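Local coordinates for uncharacterized protein ABO_0056 (Alcanivorax borkumensis, PDB 3H35) that is of unknown function but belongs to the Abi-alpha (DUF4393) family, which hints at a possible link to abortive infection, the bacterial defence against phage, at residues E86-A94 with N103-F114; L128-E136 with L155-R163. All blocks are in the same frame, centred on the assembly; numbering follows the deposited sequence.

Interaction 1 (E86-A94 with N103-F114); sequences EVLYRYSNA and NDFIALYLNHLF. With EDO (1,2-ethanediol), chain D.
The carbonyl oxygen of Ser92 rests on Ile106 and is gripped by two waters, both donating to it; the closer lies 2.9 Å from Ser92 O. Each water goes on to the amide of Asn103, one accepting from ND2 and the other donating to OD1, and the water that accepts from ND2 also meets the hydroxyl of Tyr91. Such indirect links are the rule here, as polar groups of segments 86-94 and 103-114 are joined through water and a 1,2-ethanediol. Another water accepts from Arg90 N, donates to Ala107 O and reaches the diol, whose O1 donates to Asn111 OD1 over 2.6 Å. The other hydroxyl, O2, takes a hydrogen bond from Arg90 NH1 at 2.7 Å and lies over the face of the Phe114 ring. The extended Arg90 chain brings its guanidinium flat onto that same ring, a cation-pi stack with CZ 4.2 Å from the ring centroid and the planes 26° apart. Arg90 CD adds a CH-pi contact, while CG2 of Val87 lies on the guanidinium's other face, so the cation is sandwiched. Farther along, the Ala107 methyl presses on the phenol end of Tyr89, CB to CZ 3.2 Å. CG2 of Ile106 touches CE1 of Tyr91 at 3.4 Å, the two side chains crossing at about a right angle. Ser92 OG, anti to its own N (chi1 178°), accepts from Ala94 N in an ST turn and also bonds Ala72 O. Helix 106-114 crosses strand 87-91, an outermost strand of the antiparallel sheet within this chain, at 111°, the axes 7.0 Å apart. Phe114 reaches strand 119-123, Tyr89 and Tyr91 meet Phe141 of helix 139-151, and Leu167 of the second subunit packs on Tyr89 and Ala107.

Interaction 2 (L128-E136 with L155-R163); sequences LRTDYELCE and LSIRRETLR
Arg159 passes slantwise over the ring of Tyr132, its CB over one face at 3.9 Å from the centroid, a CH-pi contact 19° off the ring normal. The chain, extended from CG to NE, carries the guanidinium past the ring until it sits over CB of Tyr132, still nearly parallel to the ring at 13°. There it grips Glu136 side-on: NH2 donates to OE1 and NE to OE2, both over 2.8 Å and on the syn sides of the carboxylate, the NH2 bond almost straight at 178°. Two bonds to two oxygens fix the rotation of both flat groups. This is a helix laid on an antiparallel sheet: helix 129-137 packs on strand 156-164, an inner strand between 71-77 and 119-123, the axes of 129-136 and 156-163 coming within 9.9 Å. At the far end of the ring, Tyr132 OH donates to Glu160 O at 2.7 Å, approaching from above the carbonyl plane, and bonds Thr125 N as well. CD1 of Leu128 touches CG2 of Thr161 beyond it. On the outer side, NH1 of Arg129 comes within 3.4 Å of NH1 of Arg159, two donors of like charge; a shared water accepts from both and donates to Glu133 OE2, which probably eases the repulsion, and Glu126 forms a salt bridge with Arg129.

How the interactions relate
Interactions 1 and 2 build on the same antiparallel sheet, their centres about 12 Å apart, with strand 71-77 lying between strands 87-91 and 156-164. A salt bridge spans that intervening strand: NH2 of Arg90 meets OE1 of Glu160 at 3.0 Å, joining the cation stacked in interaction 1 to the residue whose carbonyl receives the tyrosine hydroxyl in interaction 2. Glu86 of the third subunit also pairs with Arg90. A second tie, probably a hydrogen bond, runs from Asn93 ND2 to Asp131 OD1 over 2.8 Å. Leu88 CD1 and Leu155 CD1 pack at 3.6 Å. The diol, probably from the crystallisation liquor, belongs to interaction 1 and marks no known active site.

Interaction 1 (E86-A94 with N103-F114)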
loop_
_atom_site.group_PDB
_atom_site.type_symbol
_atom_site.label_atom_id
_atom_site.label_comp_id
_atom_site.label_asym_id
_atom_site.label_seq_id
_atom_site.Cartn_x
_atom_site.Cartn_y
_atom_site.Cartn_z
ATOM N N GLU A 86 -8.047 9.992 5.204
ATOM C CA GLU A 86 -7.334 8.727 4.993
ATOM C C GLU A 86 -7.118 7.892 6.256
ATOM O O GLU A 86 -7.073 8.404 7.369
ATOM C CB GLU A 86 -5.988 8.996 4.311
ATOM C CG GLU A 86 -6.084 9.092 2.771
ATOM C CD GLU A 86 -4.735 9.422 2.123
ATOM O OE1 GLU A 86 -3.799 9.833 2.881
ATOM O OE2 GLU A 86 -4.616 9.265 0.865
ATOM N N VAL A 87 -6.934 6.597 6.043
ATOM C CA VAL A 87 -6.673 5.639 7.128
ATOM C C VAL A 87 -5.233 5.827 7.635
ATOM O O VAL A 87 -4.293 5.772 6.853
ATOM C CB VAL A 87 -6.856 4.173 6.653
ATOM C CG1 VAL A 87 -6.198 3.226 7.627
ATOM C CG2 VAL A 87 -8.346 3.840 6.418
ATOM N N LEU A 88 -5.050 6.036 8.932
ATOM C CA LEU A 88 -3.711 6.231 9.467
ATOM C C LEU A 88 -3.168 5.070 10.265
ATOM O O LEU A 88 -1.982 4.921 10.335
ATOM C CB LEU A 88 -3.659 7.470 10.355
ATOM C CG LEU A 88 -3.864 8.782 9.614
ATOM C CD1 LEU A 88 -3.700 9.959 10.548
ATOM C CD2 LEU A 88 -2.899 8.887 8.431
ATOM N N TYR A 89 -4.026 4.281 10.913
ATOM C CA TYR A 89 -3.602 3.366 11.929
ATOM C C TYR A 89 -4.752 2.431 12.172
ATOM O O TYR A 89 -5.897 2.842 12.118
ATOM C CB TYR A 89 -3.290 4.118 13.237
ATOM C CG TYR A 89 -2.660 3.288 14.356
ATOM C CD1 TYR A 89 -1.289 3.163 14.443
ATOM C CD2 TYR A 89 -3.433 2.698 15.382
ATOM C CE1 TYR A 89 -0.701 2.466 15.455
ATOM C CE2 TYR A 89 -2.819 1.966 16.411
ATOM C CZ TYR A 89 -1.459 1.885 16.422
ATOM O OH TYR A 89 -0.778 1.198 17.403
ATOM N N ARG A 90 -4.445 1.175 12.419
ATOM C CA ARG A 90 -5.472 0.195 12.678
ATOM C C ARG A 90 -5.078 -0.684 13.843
ATOM O O ARG A 90 -3.907 -0.968 14.020
ATOM C CB ARG A 90 -5.785 -0.620 11.447
ATOM C CG ARG A 90 -6.664 0.140 10.501
ATOM C CD ARG A 90 -7.089 -0.644 9.271
ATOM N NE ARG A 90 -8.381 -0.135 8.792
ATOM C CZ ARG A 90 -8.724 0.025 7.524
ATOM N NH1 ARG A 90 -7.862 -0.239 6.545
ATOM N NH2 ARG A 90 -9.932 0.488 7.238
ATOM N N TYR A 91 -6.079 -1.059 14.644
ATOM C CA TYR A 91 -5.873 -1.811 15.865
ATOM C C TYR A 91 -6.960 -2.861 16.003
ATOM O O TYR A 91 -8.081 -2.661 15.590
ATOM C CB TYR A 91 -5.843 -0.870 17.093
ATOM C CG TYR A 91 -5.444 -1.562 18.373
ATOM C CD1 TYR A 91 -4.098 -1.665 18.747
ATOM C CD2 TYR A 91 -6.402 -2.158 19.184
ATOM C CE1 TYR A 91 -3.726 -2.330 19.917
ATOM C CE2 TYR A 91 -6.042 -2.832 20.351
ATOM C CZ TYR A 91 -4.704 -2.916 20.709
ATOM O OH TYR A 91 -4.357 -3.599 21.872
ATOM N N SER A 92 -6.624 -3.993 16.586
ATOM C CA SER A 92 -7.622 -5.026 16.801
ATOM C C SER A 92 -7.167 -5.849 17.959
ATOM O O SER A 92 -5.977 -5.822 18.287
ATOM C CB SER A 92 -7.764 -5.912 15.565
ATOM O OG SER A 92 -8.698 -6.959 15.783
ATOM N N ASN A 93 -8.102 -6.571 18.582
ATOM C CA ASN A 93 -7.757 -7.590 19.577
ATOM C C ASN A 93 -7.777 -9.006 19.004
ATOM O O ASN A 93 -7.647 -9.962 19.751
ATOM C CB ASN A 93 -8.640 -7.469 20.853
ATOM C CG ASN A 93 -10.108 -7.669 20.578
ATOM O OD1 ASN A 93 -10.568 -7.527 19.441
ATOM N ND2 ASN A 93 -10.872 -7.988 21.628
ATOM N N ALA A 94 -7.891 -9.130 17.682
ATOM C CA ALA A 94 -7.914 -10.433 17.005
ATOM C C ALA A 94 -6.638 -11.234 17.323
ATOM O O ALA A 94 -6.655 -12.441 17.294
ATOM C CB ALA A 94 -8.056 -10.256 15.491
ATOM N N ASN A 103 1.660 -9.165 20.779
ATOM C CA ASN A 103 0.477 -8.405 20.537
ATOM C C ASN A 103 0.794 -6.918 20.426
ATOM O O ASN A 103 -0.018 -6.147 19.915
ATOM C CB ASN A 103 -0.539 -8.624 21.643
ATOM C CG ASN A 103 -1.941 -8.330 21.184
ATOM O OD1 ASN A 103 -2.500 -9.061 20.349
ATOM N ND2 ASN A 103 -2.521 -7.243 21.704
ATOM N N ASP A 104 1.965 -6.531 20.926
ATOM C CA ASP A 104 2.435 -5.150 20.807
ATOM C C ASP A 104 2.593 -4.692 19.340
ATOM O O ASP A 104 2.565 -3.509 19.081
ATOM C CB ASP A 104 3.792 -4.986 21.505
ATOM C CG ASP A 104 3.683 -4.975 23.014
ATOM O OD1 ASP A 104 2.561 -5.116 23.575
ATOM O OD2 ASP A 104 4.758 -4.821 23.639
ATOM N N PHE A 105 2.768 -5.637 18.410
ATOM C CA PHE A 105 2.942 -5.317 17.000
ATOM C C PHE A 105 1.653 -5.423 16.162
ATOM O O PHE A 105 1.724 -5.492 14.930
ATOM C CB PHE A 105 3.985 -6.265 16.405
ATOM C CG PHE A 105 5.288 -6.313 17.167
ATOM C CD1 PHE A 105 5.781 -5.198 17.851
ATOM C CD2 PHE A 105 6.048 -7.489 17.183
ATOM C CE1 PHE A 105 6.982 -5.257 18.568
ATOM C CE2 PHE A 105 7.236 -7.572 17.918
ATOM C CZ PHE A 105 7.713 -6.432 18.590
ATOM N N ILE A 106 0.491 -5.514 16.812
ATOM C CA ILE A 106 -0.723 -5.750 16.060
ATOM C C ILE A 106 -0.957 -4.655 14.962
ATOM O O ILE A 106 -1.266 -4.970 13.798
ATOM C CB ILE A 106 -1.932 -5.917 17.006
ATOM C CG1 ILE A 106 -3.194 -6.317 16.238
ATOM C CG2 ILE A 106 -2.186 -4.603 17.854
ATOM C CD1 ILE A 106 -3.130 -7.618 15.394
ATOM N N ALA A 107 -0.724 -3.383 15.309
ATOM C CA ALA A 107 -0.905 -2.327 14.329
ATOM C C ALA A 107 0.055 -2.472 13.135
ATOM O O ALA A 107 -0.374 -2.319 11.980
ATOM C CB ALA A 107 -0.819 -0.918 14.984
ATOM N N LEU A 108 1.312 -2.827 13.394
ATOM C CA LEU A 108 2.258 -3.129 12.316
ATOM C C LEU A 108 1.786 -4.290 11.456
ATOM O O LEU A 108 1.846 -4.239 10.209
ATOM C CB LEU A 108 3.642 -3.478 12.858
ATOM C CG LEU A 108 4.527 -2.308 13.263
ATOM C CD1 LEU A 108 5.646 -2.818 14.273
ATOM C CD2 LEU A 108 5.114 -1.615 12.003
ATOM N N TYR A 109 1.301 -5.337 12.128
ATOM C CA TYR A 109 0.825 -6.511 11.404
ATOM C C TYR A 109 -0.345 -6.156 10.519
ATOM O O TYR A 109 -0.429 -6.601 9.376
ATOM C CB TYR A 109 0.385 -7.600 12.366
ATOM C CG TYR A 109 1.478 -8.196 13.227
ATOM C CD1 TYR A 109 2.830 -8.181 12.816
ATOM C CD2 TYR A 109 1.167 -8.816 14.434
ATOM C CE1 TYR A 109 3.827 -8.748 13.603
ATOM C CE2 TYR A 109 2.176 -9.409 15.246
ATOM C CZ TYR A 109 3.497 -9.370 14.822
ATOM O OH TYR A 109 4.485 -9.975 15.588
ATOM N N LEU A 110 -1.293 -5.394 11.060
ATOM C CA LEU A 110 -2.462 -5.013 10.265
ATOM C C LEU A 110 -2.092 -4.109 9.101
ATOM O O LEU A 110 -2.642 -4.235 8.003
ATOM C CB LEU A 110 -3.517 -4.364 11.125
ATOM C CG LEU A 110 -4.228 -5.280 12.127
ATOM C CD1 LEU A 110 -5.057 -4.454 13.150
ATOM C CD2 LEU A 110 -5.110 -6.261 11.388
ATOM N N ASN A 111 -1.123 -3.218 9.297
ATOM C CA ASN A 111 -0.679 -2.377 8.186
ATOM C C ASN A 111 -0.175 -3.246 7.033
ATOM O O ASN A 111 -0.510 -3.002 5.898
ATOM C CB ASN A 111 0.435 -1.442 8.593
ATOM C CG ASN A 111 0.623 -0.335 7.599
ATOM O OD1 ASN A 111 -0.132 0.645 7.613
ATOM N ND2 ASN A 111 1.534 -0.521 6.680
ATOM N N HIS A 112 0.617 -4.268 7.348
ATOM C CA HIS A 112 1.109 -5.191 6.336
ATOM C C HIS A 112 -0.007 -6.028 5.671
ATOM O O HIS A 112 -0.030 -6.136 4.457
ATOM C CB HIS A 112 2.152 -6.139 6.961
ATOM C CG HIS A 112 2.850 -7.032 5.963
ATOM N ND1 HIS A 112 3.852 -6.586 5.133
ATOM C CD2 HIS A 112 2.668 -8.340 5.661
ATOM C CE1 HIS A 112 4.272 -7.579 4.377
ATOM N NE2 HIS A 112 3.559 -8.659 4.668
ATOM N N LEU A 113 -0.900 -6.633 6.457
ATOM C CA LEU A 113 -1.996 -7.440 5.893
ATOM C C LEU A 113 -2.869 -6.603 4.958
ATOM O O LEU A 113 -3.241 -7.058 3.884
ATOM C CB LEU A 113 -2.874 -8.061 6.998
ATOM C CG LEU A 113 -2.181 -9.135 7.846
ATOM C CD1 LEU A 113 -3.068 -9.548 9.018
ATOM C CD2 LEU A 113 -1.793 -10.349 6.958
ATOM N N PHE A 114 -3.171 -5.383 5.360
ATOM C CA PHE A 114 -3.911 -4.426 4.485
ATOM C C PHE A 114 -3.087 -4.034 3.281
ATOM O O PHE A 114 -3.625 -4.051 2.186
ATOM C CB PHE A 114 -4.420 -3.150 5.219
ATOM C CG PHE A 114 -5.709 -3.387 5.980
ATOM C CD1 PHE A 114 -6.938 -3.275 5.352
ATOM C CD2 PHE A 114 -5.680 -3.792 7.302
ATOM C CE1 PHE A 114 -8.141 -3.509 6.064
ATOM C CE2 PHE A 114 -6.860 -4.063 7.993
ATOM C CZ PHE A 114 -8.098 -3.905 7.361
HETATM C C1 EDO D . -3.479 0.128 8.522
HETATM O O1 EDO D . -2.427 1.062 8.819
HETATM C C2 EDO D . -3.831 0.100 7.050
HETATM O O2 EDO D . -5.221 -0.159 6.938
HETATM O O HOH W 1 0.121 -2.048 17.930
HETATM O O HOH W 2 -1.930 -0.062 11.586
HETATM O O HOH W 3 -5.024 -6.201 21.404
HETATM O O HOH W 4 -4.482 -8.224 19.034
#

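Interaction 2 (L128-E136 with L155-R163)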
loop_
_atom_site.group_PDB
_atom_site.type_symbol
_atom_site.label_atom_id
_atom_site.label_comp_id
_atom_site.label_asym_id
_atom_site.label_seq_id
_atom_site.Cartn_x
_atom_site.Cartn_y
_atom_site.Cartn_z
ATOM N N LEU A 128 -19.843 -7.227 18.125
ATOM C CA LEU A 128 -18.494 -7.024 18.618
ATOM C C LEU A 128 -18.344 -5.836 19.608
ATOM O O LEU A 128 -17.213 -5.438 19.940
ATOM C CB LEU A 128 -17.552 -6.857 17.422
ATOM C CG LEU A 128 -17.383 -8.138 16.565
ATOM C CD1 LEU A 128 -16.545 -7.847 15.336
ATOM C CD2 LEU A 128 -16.744 -9.220 17.359
ATOM N N ARG A 129 -19.466 -5.256 20.067
ATOM C CA ARG A 129 -19.414 -4.061 20.925
ATOM C C ARG A 129 -18.388 -4.169 22.093
ATOM O O ARG A 129 -17.547 -3.283 22.316
ATOM C CB ARG A 129 -20.806 -3.701 21.468
ATOM C CG ARG A 129 -20.840 -2.346 22.165
ATOM C CD ARG A 129 -22.269 -1.886 22.501
ATOM N NE ARG A 129 -23.062 -1.426 21.342
ATOM C CZ ARG A 129 -22.990 -0.216 20.794
ATOM N NH1 ARG A 129 -22.145 0.698 21.247
ATOM N NH2 ARG A 129 -23.764 0.085 19.765
ATOM N N THR A 130 -18.470 -5.267 22.825
ATOM C CA THR A 130 -17.570 -5.493 23.943
ATOM C C THR A 130 -16.114 -5.438 23.492
ATOM O O THR A 130 -15.295 -4.753 24.127
ATOM C CB THR A 130 -17.884 -6.826 24.593
ATOM O OG1 THR A 130 -19.167 -6.717 25.208
ATOM C CG2 THR A 130 -16.864 -7.177 25.643
ATOM N N ASP A 131 -15.809 -6.101 22.366
ATOM C CA ASP A 131 -14.453 -6.065 21.819
ATOM C C ASP A 131 -13.947 -4.668 21.442
ATOM O O ASP A 131 -12.797 -4.325 21.705
ATOM C CB ASP A 131 -14.341 -6.995 20.619
ATOM C CG ASP A 131 -14.396 -8.459 21.035
ATOM O OD1 ASP A 131 -13.484 -8.884 21.766
ATOM O OD2 ASP A 131 -15.358 -9.162 20.667
ATOM N N TYR A 132 -14.797 -3.861 20.829
ATOM C CA TYR A 132 -14.405 -2.486 20.551
ATOM C C TYR A 132 -14.010 -1.766 21.841
ATOM O O TYR A 132 -13.006 -1.043 21.866
ATOM C CB TYR A 132 -15.541 -1.725 19.897
ATOM C CG TYR A 132 -15.918 -2.227 18.512
ATOM C CD1 TYR A 132 -15.020 -2.163 17.458
ATOM C CD2 TYR A 132 -17.195 -2.727 18.252
ATOM C CE1 TYR A 132 -15.364 -2.637 16.191
ATOM C CE2 TYR A 132 -17.548 -3.190 17.006
ATOM C CZ TYR A 132 -16.632 -3.137 15.961
ATOM O OH TYR A 132 -17.012 -3.594 14.710
ATOM N N GLU A 133 -14.819 -1.973 22.898
ATOM C CA GLU A 133 -14.598 -1.360 24.191
ATOM C C GLU A 133 -13.282 -1.806 24.787
ATOM O O GLU A 133 -12.492 -0.973 25.221
ATOM C CB GLU A 133 -15.774 -1.642 25.147
ATOM C CG GLU A 133 -17.052 -0.949 24.718
ATOM C CD GLU A 133 -18.318 -1.406 25.473
ATOM O OE1 GLU A 133 -18.234 -2.269 26.405
ATOM O OE2 GLU A 133 -19.410 -0.894 25.123
ATOM N N LEU A 134 -13.016 -3.106 24.773
ATOM C CA LEU A 134 -11.698 -3.603 25.158
ATOM C C LEU A 134 -10.584 -2.963 24.331
ATOM O O LEU A 134 -9.557 -2.591 24.887
ATOM C CB LEU A 134 -11.593 -5.118 24.989
ATOM C CG LEU A 134 -12.440 -5.988 25.895
ATOM C CD1 LEU A 134 -12.229 -7.432 25.451
ATOM C CD2 LEU A 134 -12.139 -5.776 27.448
ATOM N N CYS A 135 -10.754 -2.866 23.009
ATOM C CA CYS A 135 -9.720 -2.258 22.193
ATOM C C CYS A 135 -9.527 -0.775 22.514
ATOM O O CYS A 135 -8.398 -0.287 22.567
ATOM C CB CYS A 135 -10.065 -2.374 20.715
ATOM S SG CYS A 135 -9.896 -4.031 20.076
ATOM N N GLU A 136 -10.632 -0.056 22.665
ATOM C CA GLU A 136 -10.540 1.368 22.920
ATOM C C GLU A 136 -9.859 1.632 24.275
ATOM O O GLU A 136 -9.215 2.667 24.471
ATOM C CB GLU A 136 -11.917 2.026 22.843
ATOM C CG GLU A 136 -12.370 2.193 21.393
ATOM C CD GLU A 136 -13.872 2.325 21.209
ATOM O OE1 GLU A 136 -14.614 2.127 22.180
ATOM O OE2 GLU A 136 -14.337 2.586 20.072
ATOM N N LEU A 155 -8.545 13.894 13.906
ATOM C CA LEU A 155 -8.421 12.422 13.910
ATOM C C LEU A 155 -9.630 11.786 14.573
ATOM O O LEU A 155 -10.032 12.187 15.663
ATOM C CB LEU A 155 -7.192 12.004 14.728
ATOM C CG LEU A 155 -6.679 10.587 14.614
ATOM C CD1 LEU A 155 -5.989 10.386 13.252
ATOM C CD2 LEU A 155 -5.704 10.265 15.761
ATOM N N SER A 156 -10.185 10.769 13.944
ATOM C CA SER A 156 -11.303 10.065 14.560
ATOM C C SER A 156 -11.125 8.561 14.559
ATOM O O SER A 156 -10.523 7.970 13.619
ATOM C CB SER A 156 -12.632 10.429 13.864
ATOM O OG SER A 156 -12.550 10.163 12.484
ATOM N N ILE A 157 -11.700 7.951 15.586
ATOM C CA ILE A 157 -11.816 6.501 15.662
ATOM C C ILE A 157 -13.060 6.110 14.936
ATOM O O ILE A 157 -14.120 6.679 15.163
ATOM C CB ILE A 157 -12.025 5.985 17.078
ATOM C CG1 ILE A 157 -10.870 6.428 17.982
ATOM C CG2 ILE A 157 -12.147 4.434 17.050
ATOM C CD1 ILE A 157 -10.957 5.967 19.426
ATOM N N ARG A 158 -12.940 5.107 14.088
ATOM C CA ARG A 158 -14.096 4.477 13.523
ATOM C C ARG A 158 -14.063 3.003 13.812
ATOM O O ARG A 158 -13.060 2.340 13.544
ATOM C CB ARG A 158 -14.170 4.699 12.020
ATOM C CG ARG A 158 -15.469 4.215 11.440
ATOM C CD ARG A 158 -15.628 4.675 9.978
ATOM N NE ARG A 158 -16.964 4.382 9.442
ATOM C CZ ARG A 158 -17.269 3.341 8.659
ATOM N NH1 ARG A 158 -18.517 3.178 8.222
ATOM N NH2 ARG A 158 -16.346 2.464 8.296
ATOM N N ARG A 159 -15.169 2.506 14.356
ATOM C CA ARG A 159 -15.340 1.106 14.624
ATOM C C ARG A 159 -15.711 0.371 13.338
ATOM O O ARG A 159 -16.689 0.672 12.680
ATOM C CB ARG A 159 -16.394 0.867 15.690
ATOM C CG ARG A 159 -16.008 1.370 17.084
ATOM C CD ARG A 159 -17.217 1.322 17.986
ATOM N NE ARG A 159 -16.873 1.483 19.387
ATOM C CZ ARG A 159 -17.730 1.315 20.379
ATOM N NH1 ARG A 159 -18.997 0.982 20.131
ATOM N NH2 ARG A 159 -17.312 1.450 21.621
ATOM N N GLU A 160 -14.887 -0.612 13.004
ATOM C CA GLU A 160 -15.052 -1.379 11.791
ATOM C C GLU A 160 -14.893 -2.885 12.105
ATOM O O GLU A 160 -14.715 -3.292 13.262
ATOM C CB GLU A 160 -14.043 -0.877 10.753
ATOM C CG GLU A 160 -14.254 0.612 10.378
ATOM C CD GLU A 160 -13.293 1.126 9.321
ATOM O OE1 GLU A 160 -12.152 0.621 9.213
ATOM O OE2 GLU A 160 -13.686 2.054 8.593
ATOM N N THR A 161 -14.995 -3.696 11.064
ATOM C CA THR A 161 -14.892 -5.125 11.183
ATOM C C THR A 161 -13.812 -5.682 10.245
ATOM O O THR A 161 -13.796 -5.369 9.053
ATOM C CB THR A 161 -16.243 -5.751 10.864
ATOM O OG1 THR A 161 -17.250 -5.138 11.699
ATOM C CG2 THR A 161 -16.186 -7.266 11.097
ATOM N N LEU A 162 -12.906 -6.485 10.790
ATOM C CA LEU A 162 -11.788 -7.043 10.029
ATOM C C LEU A 162 -12.217 -8.364 9.478
ATOM O O LEU A 162 -12.727 -9.184 10.221
ATOM C CB LEU A 162 -10.581 -7.261 10.944
ATOM C CG LEU A 162 -9.305 -7.889 10.380
ATOM C CD1 LEU A 162 -8.664 -6.922 9.340
ATOM C CD2 LEU A 162 -8.343 -8.213 11.558
ATOM N N ARG A 163 -11.981 -8.582 8.185
ATOM C CA ARG A 163 -12.222 -9.871 7.531
ATOM C C ARG A 163 -11.159 -10.172 6.496
ATOM O O ARG A 163 -10.531 -9.267 6.010
ATOM C CB ARG A 163 -13.513 -9.853 6.743
ATOM C CG ARG A 163 -14.697 -9.473 7.515
ATOM C CD ARG A 163 -15.808 -9.184 6.529
ATOM N NE ARG A 163 -16.832 -8.521 7.288
ATOM C CZ ARG A 163 -17.695 -9.142 8.071
ATOM N NH1 ARG A 163 -17.695 -10.460 8.161
ATOM N NH2 ARG A 163 -18.552 -8.426 8.751
HETATM O O HOH W 5 -19.971 0.559 23.094
#